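Local coordinates for protein sialidase B (Streptococcus pneumoniae serotype 4, PDB 4XJW) that cleaves terminal sialic acid residues from oligosaccharides, glycoproteins and glycolipids as an exo-alpha-sialidase of glycosyl hydrolase family 33, with intramolecular trans-sialidase activity, at residues K300-I312 and V415-R429. The protein carries 1 engineered substitution. Residues are numbered along the deposited sequence; the frame is centred on the assembly and turned at random.
Sequences KTILLADVMPAGI and VTPTNYIAMTTSQNR
Strands 301-308 and 420-426 pair antiparallel in the catalytic beta-propeller, joining sequence on either side of an insertion of 102 residues. Thr301, Leu303, Ala305 and Val307 form hydrogen-bonded pairs with Ser426, Thr424, Ala422 and Tyr420, giving eight backbone bonds; Thr424 N donates to Leu303 O at 2.8 Å. At the last rung Val307 N sits above the carbonyl plane of Tyr420 O, 45° out of it. On one face Ile302, Leu304, Ile421 and Met423 interlock: Leu304 CD1 lies alongside Met423 CB (3.6 Å), and Met423, bent at its thioether (chi3 -32°), brings CE tightly against Ile302 CG2 (3.3 Å). Strand 466-472 covers this face through Leu466, Phe468 and Thr470. On the other face, Val307 CG2 presses on Ala422 CB at 3.4 Å; chi1 -169° sets Val307 CG1 anti to the backbone N, which leaves CG2 facing Ala422. Beyond the strands, Pro309 CG meets the edge of the Tyr420 ring at CE1 (3.8 Å) and also touches Val415 CG2. The Tyr420 hydroxyl donates to Thr416 O, which Thr418 N also reaches in the inverse gamma turn centred on Pro417. At the opposite end Lys300 runs extended beside Gln427, and one water bridges Lys300 NZ and Thr425 OG1. Met308 CE packs on Asn419 CB, and the Met308 side chain lies about 8 Å from that of Asp232, probably the proton acceptor. Strand 301-308 is thus an inner strand, its alternate residues bonded to 286-294; buried Thr424 OG1, Ser426 OG and Asp306 OD1 find partners in Glu434, Ser432 and Leu452, while Thr418 O, 2.9 Å from Pro309 CD, has none.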
# COMPACT_ATOMS: atom_id res chain seq x y z
N LYS A 300 -2.26 4.45 -26.39
CA LYS A 300 -1.80 5.10 -25.16
C LYS A 300 -2.20 4.30 -23.92
O LYS A 300 -3.20 3.58 -23.90
CB LYS A 300 -2.36 6.53 -25.04
CG LYS A 300 -1.85 7.51 -26.09
CD LYS A 300 -2.41 8.91 -25.84
CE LYS A 300 -1.96 9.89 -26.92
NZ LYS A 300 -2.59 11.23 -26.75
N THR A 301 -1.40 4.43 -22.87
CA THR A 301 -1.79 3.93 -21.57
C THR A 301 -2.40 5.12 -20.85
O THR A 301 -1.88 6.23 -20.93
CB THR A 301 -0.58 3.41 -20.77
OG1 THR A 301 0.09 2.41 -21.54
CG2 THR A 301 -1.02 2.81 -19.45
N ILE A 302 -3.52 4.88 -20.17
CA ILE A 302 -4.24 5.95 -19.50
C ILE A 302 -4.33 5.67 -18.00
O ILE A 302 -4.72 4.58 -17.58
CB ILE A 302 -5.63 6.12 -20.11
CG1 ILE A 302 -5.50 6.52 -21.58
CG2 ILE A 302 -6.44 7.13 -19.31
CD1 ILE A 302 -6.81 6.60 -22.31
N LEU A 303 -3.95 6.65 -17.19
CA LEU A 303 -4.00 6.50 -15.73
C LEU A 303 -4.88 7.59 -15.13
O LEU A 303 -4.72 8.77 -15.44
CB LEU A 303 -2.58 6.51 -15.14
CG LEU A 303 -2.39 6.37 -13.62
CD1 LEU A 303 -1.04 5.75 -13.30
CD2 LEU A 303 -2.48 7.71 -12.91
N LEU A 304 -5.81 7.17 -14.28
CA LEU A 304 -6.64 8.12 -13.55
C LEU A 304 -6.28 8.09 -12.06
O LEU A 304 -5.79 7.08 -11.55
CB LEU A 304 -8.13 7.83 -13.75
CG LEU A 304 -8.83 8.46 -14.96
CD1 LEU A 304 -8.17 8.07 -16.27
CD2 LEU A 304 -10.30 8.08 -14.96
N ALA A 305 -6.52 9.20 -11.35
CA ALA A 305 -6.38 9.25 -9.89
C ALA A 305 -7.27 10.33 -9.31
O ALA A 305 -7.64 11.27 -10.01
CB ALA A 305 -4.92 9.48 -9.48
N ASP A 306 -7.60 10.23 -8.03
CA ASP A 306 -8.27 11.35 -7.38
C ASP A 306 -7.24 12.45 -7.15
O ASP A 306 -6.07 12.16 -6.88
CB ASP A 306 -8.83 10.98 -6.01
CG ASP A 306 -9.81 9.82 -6.03
OD1 ASP A 306 -10.48 9.58 -7.05
OD2 ASP A 306 -9.90 9.14 -4.98
N VAL A 307 -7.69 13.71 -7.22
CA VAL A 307 -6.82 14.84 -6.88
C VAL A 307 -7.42 15.59 -5.71
O VAL A 307 -8.61 15.92 -5.72
CB VAL A 307 -6.67 15.82 -8.04
CG1 VAL A 307 -5.56 16.83 -7.73
CG2 VAL A 307 -6.35 15.07 -9.30
N MET A 308 -6.59 15.87 -4.71
CA MET A 308 -6.98 16.61 -3.51
C MET A 308 -6.22 17.93 -3.40
O MET A 308 -4.99 17.95 -3.39
CB MET A 308 -6.69 15.78 -2.27
CG MET A 308 -7.42 14.45 -2.22
SD MET A 308 -9.19 14.67 -1.95
CE MET A 308 -9.74 12.97 -2.04
N PRO A 309 -6.96 19.04 -3.30
CA PRO A 309 -6.32 20.33 -3.02
C PRO A 309 -5.65 20.33 -1.64
O PRO A 309 -5.88 19.43 -0.82
CB PRO A 309 -7.50 21.31 -3.01
CG PRO A 309 -8.56 20.64 -3.84
CD PRO A 309 -8.41 19.18 -3.49
N ALA A 310 -4.81 21.33 -1.40
CA ALA A 310 -4.08 21.43 -0.14
C ALA A 310 -4.98 21.24 1.07
O ALA A 310 -6.00 21.90 1.21
CB ALA A 310 -3.35 22.75 -0.06
N GLY A 311 -4.59 20.31 1.93
CA GLY A 311 -5.27 20.07 3.19
C GLY A 311 -6.61 19.36 3.06
O GLY A 311 -7.35 19.29 4.03
N ILE A 312 -6.90 18.83 1.88
CA ILE A 312 -8.19 18.19 1.63
C ILE A 312 -8.06 16.67 1.53
O ILE A 312 -7.06 16.15 1.01
CB ILE A 312 -8.87 18.76 0.36
CG1 ILE A 312 -9.05 20.28 0.49
CG2 ILE A 312 -10.20 18.06 0.06
CD1 ILE A 312 -9.72 20.71 1.79
N VAL A 415 -8.46 26.53 -6.08
CA VAL A 415 -9.64 25.78 -6.50
C VAL A 415 -10.54 25.48 -5.30
O VAL A 415 -10.13 25.61 -4.15
CB VAL A 415 -9.26 24.45 -7.19
CG1 VAL A 415 -8.43 24.73 -8.43
CG2 VAL A 415 -8.49 23.55 -6.25
N THR A 416 -11.77 25.08 -5.60
CA THR A 416 -12.71 24.66 -4.57
C THR A 416 -12.12 23.51 -3.75
O THR A 416 -11.55 22.58 -4.32
CB THR A 416 -14.03 24.20 -5.22
OG1 THR A 416 -14.60 25.28 -5.98
CG2 THR A 416 -15.02 23.72 -4.19
N PRO A 417 -12.21 23.59 -2.41
CA PRO A 417 -11.68 22.54 -1.53
C PRO A 417 -12.56 21.31 -1.57
O PRO A 417 -13.30 21.03 -0.64
CB PRO A 417 -11.74 23.18 -0.14
CG PRO A 417 -12.87 24.17 -0.25
CD PRO A 417 -12.74 24.73 -1.64
N THR A 418 -12.48 20.56 -2.67
CA THR A 418 -13.25 19.35 -2.82
C THR A 418 -12.39 18.36 -3.59
O THR A 418 -11.28 18.70 -3.97
CB THR A 418 -14.58 19.62 -3.57
OG1 THR A 418 -15.44 18.47 -3.49
CG2 THR A 418 -14.32 19.98 -5.04
N ASN A 419 -12.89 17.14 -3.80
CA ASN A 419 -12.11 16.14 -4.54
C ASN A 419 -12.42 16.14 -6.03
O ASN A 419 -13.56 16.37 -6.45
CB ASN A 419 -12.36 14.75 -3.96
CG ASN A 419 -13.82 14.38 -3.97
OD1 ASN A 419 -14.61 14.97 -3.22
ND2 ASN A 419 -14.20 13.42 -4.81
N TYR A 420 -11.39 15.86 -6.83
CA TYR A 420 -11.51 15.82 -8.29
C TYR A 420 -10.96 14.50 -8.82
O TYR A 420 -10.32 13.75 -8.09
CB TYR A 420 -10.73 16.96 -8.94
CG TYR A 420 -11.09 18.35 -8.44
CD1 TYR A 420 -10.61 18.83 -7.23
CD2 TYR A 420 -11.92 19.17 -9.20
CE1 TYR A 420 -10.94 20.10 -6.78
CE2 TYR A 420 -12.26 20.44 -8.76
CZ TYR A 420 -11.77 20.89 -7.55
OH TYR A 420 -12.11 22.15 -7.11
N ILE A 421 -11.22 14.22 -10.10
CA ILE A 421 -10.55 13.12 -10.79
C ILE A 421 -9.72 13.70 -11.91
O ILE A 421 -10.20 14.57 -12.64
CB ILE A 421 -11.56 12.10 -11.38
CG1 ILE A 421 -12.38 11.46 -10.28
CG2 ILE A 421 -10.83 11.00 -12.17
CD1 ILE A 421 -13.41 10.44 -10.78
N ALA A 422 -8.48 13.25 -12.04
CA ALA A 422 -7.64 13.68 -13.16
C ALA A 422 -7.18 12.48 -13.95
O ALA A 422 -7.20 11.37 -13.44
CB ALA A 422 -6.46 14.46 -12.67
N MET A 423 -6.73 12.74 -15.17
CA MET A 423 -6.20 11.69 -16.03
C MET A 423 -4.85 12.11 -16.59
O MET A 423 -4.61 13.30 -16.80
CB MET A 423 -7.18 11.39 -17.17
CG MET A 423 -7.27 12.44 -18.23
SD MET A 423 -8.18 11.87 -19.67
CE MET A 423 -7.80 10.16 -19.72
N THR A 424 -3.96 11.14 -16.78
CA THR A 424 -2.74 11.37 -17.53
C THR A 424 -2.60 10.23 -18.52
O THR A 424 -3.27 9.20 -18.37
CB THR A 424 -1.48 11.48 -16.61
OG1 THR A 424 -0.34 11.74 -17.43
CG2 THR A 424 -1.25 10.20 -15.81
N THR A 425 -1.77 10.44 -19.53
CA THR A 425 -1.53 9.42 -20.54
C THR A 425 -0.05 9.23 -20.74
O THR A 425 0.76 10.10 -20.42
CB THR A 425 -2.15 9.79 -21.91
OG1 THR A 425 -1.44 10.90 -22.47
CG2 THR A 425 -3.63 10.13 -21.78
N SER A 426 0.32 8.07 -21.27
CA SER A 426 1.69 7.80 -21.63
C SER A 426 1.71 7.27 -23.05
O SER A 426 0.92 6.39 -23.40
CB SER A 426 2.33 6.78 -20.70
OG SER A 426 3.61 6.41 -21.22
N GLN A 427 2.63 7.79 -23.85
CA GLN A 427 2.77 7.35 -25.23
C GLN A 427 3.91 6.34 -25.36
O GLN A 427 4.19 5.85 -26.46
CB GLN A 427 3.03 8.56 -26.13
CG GLN A 427 1.78 9.41 -26.37
CD GLN A 427 2.05 10.90 -26.27
OE1 GLN A 427 3.20 11.32 -26.19
NE2 GLN A 427 0.99 11.70 -26.26
N ASN A 428 4.57 6.03 -24.24
CA ASN A 428 5.70 5.10 -24.27
C ASN A 428 5.58 4.01 -23.21
O ASN A 428 6.58 3.58 -22.61
CB ASN A 428 7.02 5.86 -24.13
CG ASN A 428 7.01 6.84 -22.98
OD1 ASN A 428 6.26 6.65 -22.03
ND2 ASN A 428 7.83 7.89 -23.06
N ARG A 429 4.34 3.57 -22.99
CA ARG A 429 4.03 2.46 -22.09
C ARG A 429 4.63 2.63 -20.69
O ARG A 429 5.18 1.69 -20.11
CB ARG A 429 4.48 1.13 -22.71
CG ARG A 429 3.89 0.89 -24.09
CD ARG A 429 4.34 -0.46 -24.65
NE ARG A 429 3.73 -0.73 -25.95
CZ ARG A 429 4.29 -0.41 -27.11
NH1 ARG A 429 5.48 0.18 -27.13
NH2 ARG A 429 3.67 -0.69 -28.25
O HOH W 1 -2.67 12.34 -24.26